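Local coordinates for protein Rubredoxin\:oxygen oxidoreductase (Desulfovibrio gigas, PDB 1E5D) that catalyses the four-electron reduction of one oxygen molecule to two water molecules, using a diiron centre and FMN, at residues T46-V51 against V160-D165; E192-I197 against E245-K250; I257-D260 against T266-M269. All coordinates share one frame; numbering follows the deposited sequence.

Contact 1. Residues T46-V51 against V160-D165; sequences TLFDTV and VLISND. With FEO (mu-oxo-diiron), chain D.
The interior between the two beta-sheets of the metallo-beta-lactamase domain is bridged here by F48 and I162, from strands 46-48 and 160-164, just before the chain reaches the diiron site. In the modelled conformer of F48, one of two, CD1 of I162 lies over the ring, 3.8 Å from its centroid and 12° off the normal, a CH-pi contact centred on the face. The two side chains cross at about a right angle; the extended outer torsion of I162 (chi2 171°) carries CD1 across to the ring, while its CG2 branch stays near the carboxylate of D49, 4.2 Å from OD2.

Toward the metal end, packing gives way to water. One water lies 2.6 Å from D49 OD2, probably as donor, and accepts a weak bond from N164 N, whereas D49 OD1 is held by Q78 NE2; D49 also has a second conformer, so this bridge describes the modelled one. N164 turns back on its own chain, where OD1 takes D165 N at 2.6 Å from above the carbonyl plane, with ND2 fixed by S150 and M151. D165 then spans both irons: OD1 binds FE1, with H226 and D83, and OD2 binds FE2 at 1.9 Å, with H79, E81 and H146. An aspartate bridging two metals, on the chain that leaves a core strand, is characteristic of the diiron site in the metallo-beta-lactamase fold.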
# COMPACT_ATOMS: atom_id res chain seq x y z
N THR A 46 35.01 7.39 25.99
CA THR A 46 33.73 7.79 25.42
C THR A 46 33.12 6.79 24.45
O THR A 46 33.77 6.17 23.62
CB THR A 46 33.88 9.14 24.68
OG1 THR A 46 34.37 10.12 25.59
CG2 THR A 46 32.52 9.60 24.19
N LEU A 47 31.81 6.67 24.60
CA LEU A 47 30.94 5.87 23.75
C LEU A 47 30.12 6.78 22.84
O LEU A 47 29.37 7.64 23.32
CB LEU A 47 30.03 5.03 24.63
CG LEU A 47 29.53 3.69 24.09
CD1 LEU A 47 28.02 3.69 24.12
CD2 LEU A 47 30.06 3.42 22.69
N PHE A 48 30.24 6.63 21.52
CA PHE A 48 29.42 7.40 20.59
C PHE A 48 28.30 6.50 20.07
O PHE A 48 28.62 5.34 19.78
CB PHE A 48 30.22 7.94 19.41
CG PHE A 48 31.34 8.89 19.78
CD1 PHE A 48 32.51 8.41 20.35
CD2 PHE A 48 31.20 10.25 19.56
CE1 PHE A 48 33.52 9.30 20.69
CE2 PHE A 48 32.21 11.13 19.90
CZ PHE A 48 33.38 10.66 20.48
N ASP A 49 27.09 7.03 19.98
CA ASP A 49 25.90 6.31 19.56
C ASP A 49 25.55 5.24 20.60
O ASP A 49 26.21 5.14 21.63
CB ASP A 49 26.09 5.64 18.20
CG ASP A 49 26.74 6.52 17.15
OD1 ASP A 49 26.60 7.76 17.28
OD2 ASP A 49 27.35 5.99 16.19
N THR A 50 24.53 4.46 20.30
CA THR A 50 24.01 3.35 21.15
C THR A 50 23.48 2.30 20.20
O THR A 50 23.91 2.35 19.03
CB THR A 50 23.06 4.01 22.15
OG1 THR A 50 23.67 3.82 23.45
CG2 THR A 50 21.66 3.46 22.29
N VAL A 51 22.65 1.32 20.48
CA VAL A 51 22.02 0.50 19.44
C VAL A 51 20.53 0.35 19.69
O VAL A 51 19.97 0.88 20.66
CB VAL A 51 22.67 -0.89 19.38
CG1 VAL A 51 24.13 -0.76 18.96
CG2 VAL A 51 22.56 -1.59 20.72
N VAL A 160 38.82 11.23 11.84
CA VAL A 160 37.72 10.31 12.06
C VAL A 160 36.41 11.07 12.17
O VAL A 160 36.21 11.84 13.11
CB VAL A 160 37.88 9.47 13.34
CG1 VAL A 160 36.80 8.39 13.39
CG2 VAL A 160 39.28 8.87 13.43
N LEU A 161 35.54 10.84 11.20
CA LEU A 161 34.20 11.41 11.23
C LEU A 161 33.20 10.33 11.64
O LEU A 161 33.05 9.33 10.93
CB LEU A 161 33.83 12.01 9.88
CG LEU A 161 32.47 12.69 9.81
CD1 LEU A 161 32.42 13.92 10.70
CD2 LEU A 161 32.14 13.04 8.36
N ILE A 162 32.56 10.54 12.77
CA ILE A 162 31.48 9.69 13.26
C ILE A 162 30.15 10.37 12.97
O ILE A 162 29.86 11.35 13.67
CB ILE A 162 31.66 9.40 14.76
CG1 ILE A 162 33.05 8.88 15.13
CG2 ILE A 162 30.57 8.45 15.25
CD1 ILE A 162 33.34 8.79 16.60
N SER A 163 29.42 9.89 11.97
CA SER A 163 28.36 10.58 11.27
C SER A 163 26.92 10.15 11.50
O SER A 163 26.05 10.58 10.71
CB SER A 163 28.60 10.42 9.74
OG SER A 163 28.84 9.05 9.48
N ASN A 164 26.60 9.37 12.51
CA ASN A 164 25.25 8.84 12.72
C ASN A 164 24.72 8.21 11.44
O ASN A 164 25.44 7.40 10.83
CB ASN A 164 24.33 9.88 13.32
CG ASN A 164 23.69 11.00 12.55
OD1 ASN A 164 22.71 10.76 11.84
ND2 ASN A 164 24.21 12.21 12.67
N ASP A 165 23.49 8.44 11.04
CA ASP A 165 22.92 7.77 9.87
C ASP A 165 23.57 8.22 8.57
O ASP A 165 23.54 7.52 7.56
CB ASP A 165 21.42 8.06 9.80
CG ASP A 165 20.61 7.30 10.83
OD1 ASP A 165 20.97 6.15 11.16
OD2 ASP A 165 19.60 7.85 11.32
FE1 FEO D . 19.61 4.90 12.06
FE2 FEO D . 17.74 7.67 11.81
O FEO D . 18.44 5.85 12.94
O HOH W 1 27.70 7.08 13.89
O HOH W 2 20.99 4.95 14.07

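Contact 2. Residues E192-I197 against E245-K250. With OXY (oxygen molecule), chain E.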
# COMPACT_ATOMS: atom_id res chain seq x y z
N GLU A 192 20.40 3.44 -2.05
CA GLU A 192 19.12 2.94 -1.55
C GLU A 192 18.82 3.58 -0.20
O GLU A 192 17.70 3.95 0.12
CB GLU A 192 19.11 1.42 -1.44
CG GLU A 192 19.18 0.72 -2.79
CD GLU A 192 18.97 -0.78 -2.66
OE1 GLU A 192 19.06 -1.28 -1.51
OE2 GLU A 192 18.72 -1.43 -3.70
N TYR A 193 19.89 3.69 0.58
CA TYR A 193 19.74 4.33 1.88
C TYR A 193 19.42 5.81 1.69
O TYR A 193 18.44 6.32 2.26
CB TYR A 193 21.01 4.14 2.72
CG TYR A 193 20.76 4.69 4.11
CD1 TYR A 193 20.07 3.94 5.05
CD2 TYR A 193 21.19 5.96 4.47
CE1 TYR A 193 19.84 4.43 6.32
CE2 TYR A 193 20.95 6.47 5.74
CZ TYR A 193 20.28 5.70 6.65
OH TYR A 193 20.03 6.18 7.92
N TYR A 194 20.21 6.53 0.90
CA TYR A 194 19.94 7.94 0.69
C TYR A 194 18.53 8.17 0.16
O TYR A 194 17.79 9.02 0.67
CB TYR A 194 20.94 8.60 -0.29
CG TYR A 194 20.82 10.11 -0.31
CD1 TYR A 194 21.56 10.87 0.58
CD2 TYR A 194 19.99 10.78 -1.20
CE1 TYR A 194 21.47 12.25 0.59
CE2 TYR A 194 19.89 12.16 -1.20
CZ TYR A 194 20.63 12.89 -0.31
OH TYR A 194 20.55 14.26 -0.29
N ALA A 195 18.19 7.45 -0.90
CA ALA A 195 16.96 7.73 -1.63
C ALA A 195 15.72 7.62 -0.75
O ALA A 195 14.76 8.37 -0.98
CB ALA A 195 16.83 6.80 -2.83
N ASN A 196 15.75 6.72 0.22
CA ASN A 196 14.56 6.49 1.04
C ASN A 196 14.54 7.17 2.39
O ASN A 196 13.54 7.02 3.10
CB ASN A 196 14.39 4.97 1.23
CG ASN A 196 13.87 4.40 -0.09
OD1 ASN A 196 12.67 4.50 -0.37
ND2 ASN A 196 14.79 3.83 -0.86
N ILE A 197 15.57 7.92 2.79
CA ILE A 197 15.41 8.66 4.04
C ILE A 197 15.99 10.06 4.01
O ILE A 197 15.43 10.97 4.63
CB ILE A 197 16.03 7.90 5.22
CG1 ILE A 197 15.96 8.69 6.53
CG2 ILE A 197 17.44 7.47 4.90
CD1 ILE A 197 15.29 7.93 7.66
N GLU A 245 26.31 14.00 -5.31
CA GLU A 245 25.60 13.46 -6.46
C GLU A 245 24.18 13.04 -6.10
O GLU A 245 23.22 13.36 -6.80
CB GLU A 245 26.37 12.27 -7.01
CG GLU A 245 25.76 11.60 -8.23
CD GLU A 245 26.65 10.46 -8.71
OE1 GLU A 245 27.87 10.54 -8.43
OE2 GLU A 245 26.14 9.52 -9.36
N TYR A 246 24.02 12.32 -4.99
CA TYR A 246 22.67 11.94 -4.60
C TYR A 246 21.81 13.18 -4.39
O TYR A 246 20.67 13.22 -4.87
CB TYR A 246 22.64 11.08 -3.33
CG TYR A 246 23.39 9.77 -3.46
CD1 TYR A 246 23.54 9.19 -4.72
CD2 TYR A 246 23.94 9.12 -2.37
CE1 TYR A 246 24.22 8.00 -4.89
CE2 TYR A 246 24.63 7.92 -2.53
CZ TYR A 246 24.76 7.37 -3.79
OH TYR A 246 25.43 6.19 -3.98
N ALA A 247 22.33 14.18 -3.68
CA ALA A 247 21.52 15.35 -3.37
C ALA A 247 21.23 16.19 -4.61
O ALA A 247 20.23 16.91 -4.64
CB ALA A 247 22.21 16.21 -2.32
N GLU A 248 22.10 16.11 -5.61
CA GLU A 248 21.94 16.95 -6.80
C GLU A 248 20.84 16.41 -7.71
O GLU A 248 20.19 17.21 -8.39
CB GLU A 248 23.27 17.13 -7.55
CG GLU A 248 23.90 18.48 -7.30
CD GLU A 248 25.37 18.58 -7.61
OE1 GLU A 248 25.96 17.65 -8.19
OE2 GLU A 248 25.98 19.62 -7.26
N GLN A 249 20.63 15.10 -7.73
CA GLN A 249 19.47 14.55 -8.43
C GLN A 249 19.42 14.99 -9.89
O GLN A 249 18.42 15.41 -10.46
CB GLN A 249 18.19 14.97 -7.68
CG GLN A 249 18.02 14.20 -6.37
CD GLN A 249 16.86 14.74 -5.55
OE1 GLN A 249 15.71 14.38 -5.80
NE2 GLN A 249 17.14 15.59 -4.57
N LYS A 250 20.59 14.89 -10.52
CA LYS A 250 20.63 15.25 -11.94
C LYS A 250 19.99 14.13 -12.75
O LYS A 250 20.21 12.95 -12.50
CB LYS A 250 22.07 15.52 -12.37
CG LYS A 250 22.52 16.97 -12.29
CD LYS A 250 21.58 17.79 -11.41
CE LYS A 250 20.77 18.77 -12.24
NZ LYS A 250 20.10 19.81 -11.40
O1 OXY E . 17.84 5.44 10.24
O2 OXY E . 16.70 5.47 9.88
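This is aromatic helix-helix packing, Y194 of helix 183-198 against Y246 and A247 at the end of helix 233-248, buried, on a different side of the helix from Y193. Its main evidence is the methylene of Y246: CB stands over one face of the Y194 ring, 3.6 Å from the centroid and 19° off the normal, displaced toward the CD2 rim, which it approaches to 3.4 Å. The rings themselves meet obliquely, planes at 41° and centroids 5.6 Å apart, and the side chains slide past each other in opposite directions. With CG of Y194 trans to its own nitrogen (chi1 -170°), the ring reaches along A247, whose CB lies 3.3 Å from Y194 OH.

Both phenols are satisfied outside this interface, Y194 OH by T205 and Y246 OH by E187, and Y243 adds an edge-to-face ring to Y194. One residue earlier, Y193 turns to the diiron side, where OH gives a weak 3.3 Å bond to O1 of the bound oxygen molecule; CD1 of I197 lies 3.6 Å from O2. N196 closes back on the helix: ND2 meets a lone pair of E192 O in the carbonyl plane at 3.1 Å, nearly straight. Y193 and I197 thus line the oxygen pocket beside the diiron site, while Y194 packs between helices, a helix-helix contact behind a pocket-lining helix.

Contact 3. Residues I257-D260 against T266-M269. With FMN (flavin mononucleotide), chain C.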
# COMPACT_ATOMS: atom_id res chain seq x y z
N ILE A 257 8.81 3.29 -15.07
CA ILE A 257 7.37 3.18 -15.24
C ILE A 257 6.80 2.34 -14.10
O ILE A 257 7.18 1.19 -13.89
CB ILE A 257 7.02 2.52 -16.58
CG1 ILE A 257 7.53 3.29 -17.80
CG2 ILE A 257 5.53 2.28 -16.66
CD1 ILE A 257 7.63 2.43 -19.06
N PHE A 258 5.87 2.89 -13.32
CA PHE A 258 5.27 2.04 -12.29
C PHE A 258 3.75 2.18 -12.42
O PHE A 258 3.20 3.22 -12.74
CB PHE A 258 5.79 2.36 -10.91
CG PHE A 258 5.31 3.56 -10.14
CD1 PHE A 258 4.15 3.51 -9.39
CD2 PHE A 258 6.01 4.75 -10.15
CE1 PHE A 258 3.70 4.58 -8.65
CE2 PHE A 258 5.56 5.84 -9.42
CZ PHE A 258 4.40 5.77 -8.66
N TYR A 259 3.09 1.06 -12.19
CA TYR A 259 1.68 0.91 -12.43
C TYR A 259 1.14 -0.17 -11.50
O TYR A 259 1.91 -0.94 -10.93
CB TYR A 259 1.42 0.52 -13.91
CG TYR A 259 1.68 -0.97 -14.09
CD1 TYR A 259 2.99 -1.44 -14.10
CD2 TYR A 259 0.65 -1.89 -14.24
CE1 TYR A 259 3.26 -2.79 -14.26
CE2 TYR A 259 0.91 -3.24 -14.39
CZ TYR A 259 2.23 -3.69 -14.41
OH TYR A 259 2.46 -5.03 -14.57
N ASP A 260 -0.18 -0.24 -11.45
CA ASP A 260 -0.90 -1.40 -10.96
C ASP A 260 -2.08 -1.61 -11.90
O ASP A 260 -2.38 -0.75 -12.74
CB ASP A 260 -1.33 -1.25 -9.51
CG ASP A 260 -1.61 -2.59 -8.86
OD1 ASP A 260 -1.53 -3.62 -9.56
OD2 ASP A 260 -1.92 -2.62 -7.66
N THR A 266 -4.09 -1.75 -18.20
CA THR A 266 -3.06 -0.77 -17.84
C THR A 266 -1.69 -1.41 -17.94
O THR A 266 -0.67 -0.76 -18.20
CB THR A 266 -3.30 -0.19 -16.44
OG1 THR A 266 -4.60 0.40 -16.40
CG2 THR A 266 -2.30 0.91 -16.13
N GLU A 267 -1.63 -2.73 -17.76
CA GLU A 267 -0.32 -3.38 -17.86
C GLU A 267 0.22 -3.37 -19.29
O GLU A 267 1.39 -3.06 -19.53
CB GLU A 267 -0.38 -4.82 -17.34
CG GLU A 267 1.01 -5.41 -17.16
CD GLU A 267 1.02 -6.92 -17.14
OE1 GLU A 267 0.02 -7.51 -16.68
OE2 GLU A 267 2.04 -7.50 -17.58
N LYS A 268 -0.64 -3.69 -20.26
CA LYS A 268 -0.32 -3.66 -21.68
C LYS A 268 0.16 -2.29 -22.14
O LYS A 268 1.17 -2.15 -22.83
CB LYS A 268 -1.54 -4.09 -22.50
CG LYS A 268 -1.84 -5.58 -22.36
CD LYS A 268 -3.13 -5.97 -23.05
CE LYS A 268 -3.76 -7.19 -22.39
NZ LYS A 268 -4.56 -7.98 -23.36
N MET A 269 -0.57 -1.26 -21.73
CA MET A 269 -0.13 0.11 -21.97
C MET A 269 1.28 0.28 -21.41
O MET A 269 2.18 0.78 -22.09
CB MET A 269 -1.14 1.07 -21.34
CG MET A 269 -2.55 0.88 -21.87
SD MET A 269 -3.77 1.89 -21.01
CE MET A 269 -3.29 3.53 -21.55
N1 FMN C . -13.97 2.48 -14.20
C2 FMN C . -14.39 3.72 -14.05
O2 FMN C . -14.57 4.46 -14.99
N3 FMN C . -14.65 4.28 -12.77
C4 FMN C . -14.84 3.45 -11.68
O4 FMN C . -15.04 3.98 -10.60
C4A FMN C . -14.42 2.07 -11.84
N5 FMN C . -14.22 1.28 -10.76
C5A FMN C . -14.14 -0.07 -11.00
C6 FMN C . -14.06 -0.93 -9.87
C7 FMN C . -13.72 -2.26 -10.02
C7M FMN C . -13.35 -3.06 -8.80
C8 FMN C . -13.41 -2.78 -11.33
C8M FMN C . -13.26 -4.27 -11.53
C9 FMN C . -13.68 -1.99 -12.45
C9A FMN C . -13.84 -0.61 -12.28
N10 FMN C . -13.73 0.33 -13.35
C10 FMN C . -14.08 1.60 -13.18
C1' FMN C . -13.48 -0.22 -14.70
C2' FMN C . -11.96 -0.43 -14.93
O2' FMN C . -11.27 0.81 -14.83
C3' FMN C . -11.84 -0.99 -16.34
O3' FMN C . -12.18 -2.37 -16.25
C4' FMN C . -10.41 -0.86 -16.87
O4' FMN C . -10.32 -1.42 -18.19
C5' FMN C . -9.51 -1.60 -15.90
O5' FMN C . -8.03 -1.51 -16.42
P FMN C . -7.01 -2.59 -16.06
O1P FMN C . -5.63 -1.94 -16.25
O2P FMN C . -7.24 -3.14 -14.80
O3P FMN C . -7.12 -3.70 -17.00
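The FMN phosphate site of the flavodoxin domain is framed by this contact, in which Y259 and D260, at the end of strand 254-259, meet T266 and E267 in the first turn of helix 265-279. Y259 and E267 carry most of it. The phenol ring crosses the aliphatic part of the glutamate obliquely: Y259 CE2 lies 3.5 Å from E267 CG and 3.6 Å from E267 CB, while Y259 OH is modelled 3.0 Å from E267 CG, shorter than normal packing and doubtful in detail. Ring and carboxylate planes differ by only 27°, yet the carboxylate oxygens stay well short of bonding the phenol; OE1 is engaged by H264 ND1 instead. Y259 CG sits between its backbone N and carbonyl carbon (chi1 79°), which swings the ring toward the helix, and W288 stacks on it.

T266 divides its two branches between protein and cofactor. Its methyl CG2 rests 3.8 Å from D260 O, lining the start of the loop, whereas OG1 donates to FMN O1P at 2.6 Å. The same phosphate oxygen also accepts T266 N, with an N-H...O angle of 154°; the modelled 2.5 Å from T266 N to FMN O1P is very short and its exact value doubtful. Two donors of one residue thus converge on O1P, in the first turn of the helix, where the helix dipole would be expected to help stabilise the anion. S261 and M262 from the loop and S265 at the start of the helix also bond FMN. The D260 side chain leaves the backbone away from the helix; its OD1 meets K290 NZ and W288 NE1. A loop between the strand of the flavodoxin sheet that comes first in the chain and its following helix, gripping a phosphate, is the hallmark of the flavodoxin FMN site.

How the contacts relate
Along the chain the three contacts close in series, none enclosing or crossing another. Contact 1 closes a loop of 108 residues and joins the two sheets of the lactamase-like domain. Contact 2 follows, bridging 47 residues and packing helix 183-198 against helix 233-248, between the diiron site and the flavodoxin domain; it touches contact 1 through D165 CB and Y193 OH, 3.0 Å apart. Helix 233-248 then leads into strand 254-259, where contact 3 spans just five residues of the flavodoxin domain. The flavin bound at contact 3 lies far from the diiron site of its own chain; as in related flavodiiron proteins, the flavin beside that site probably comes from the partner subunit.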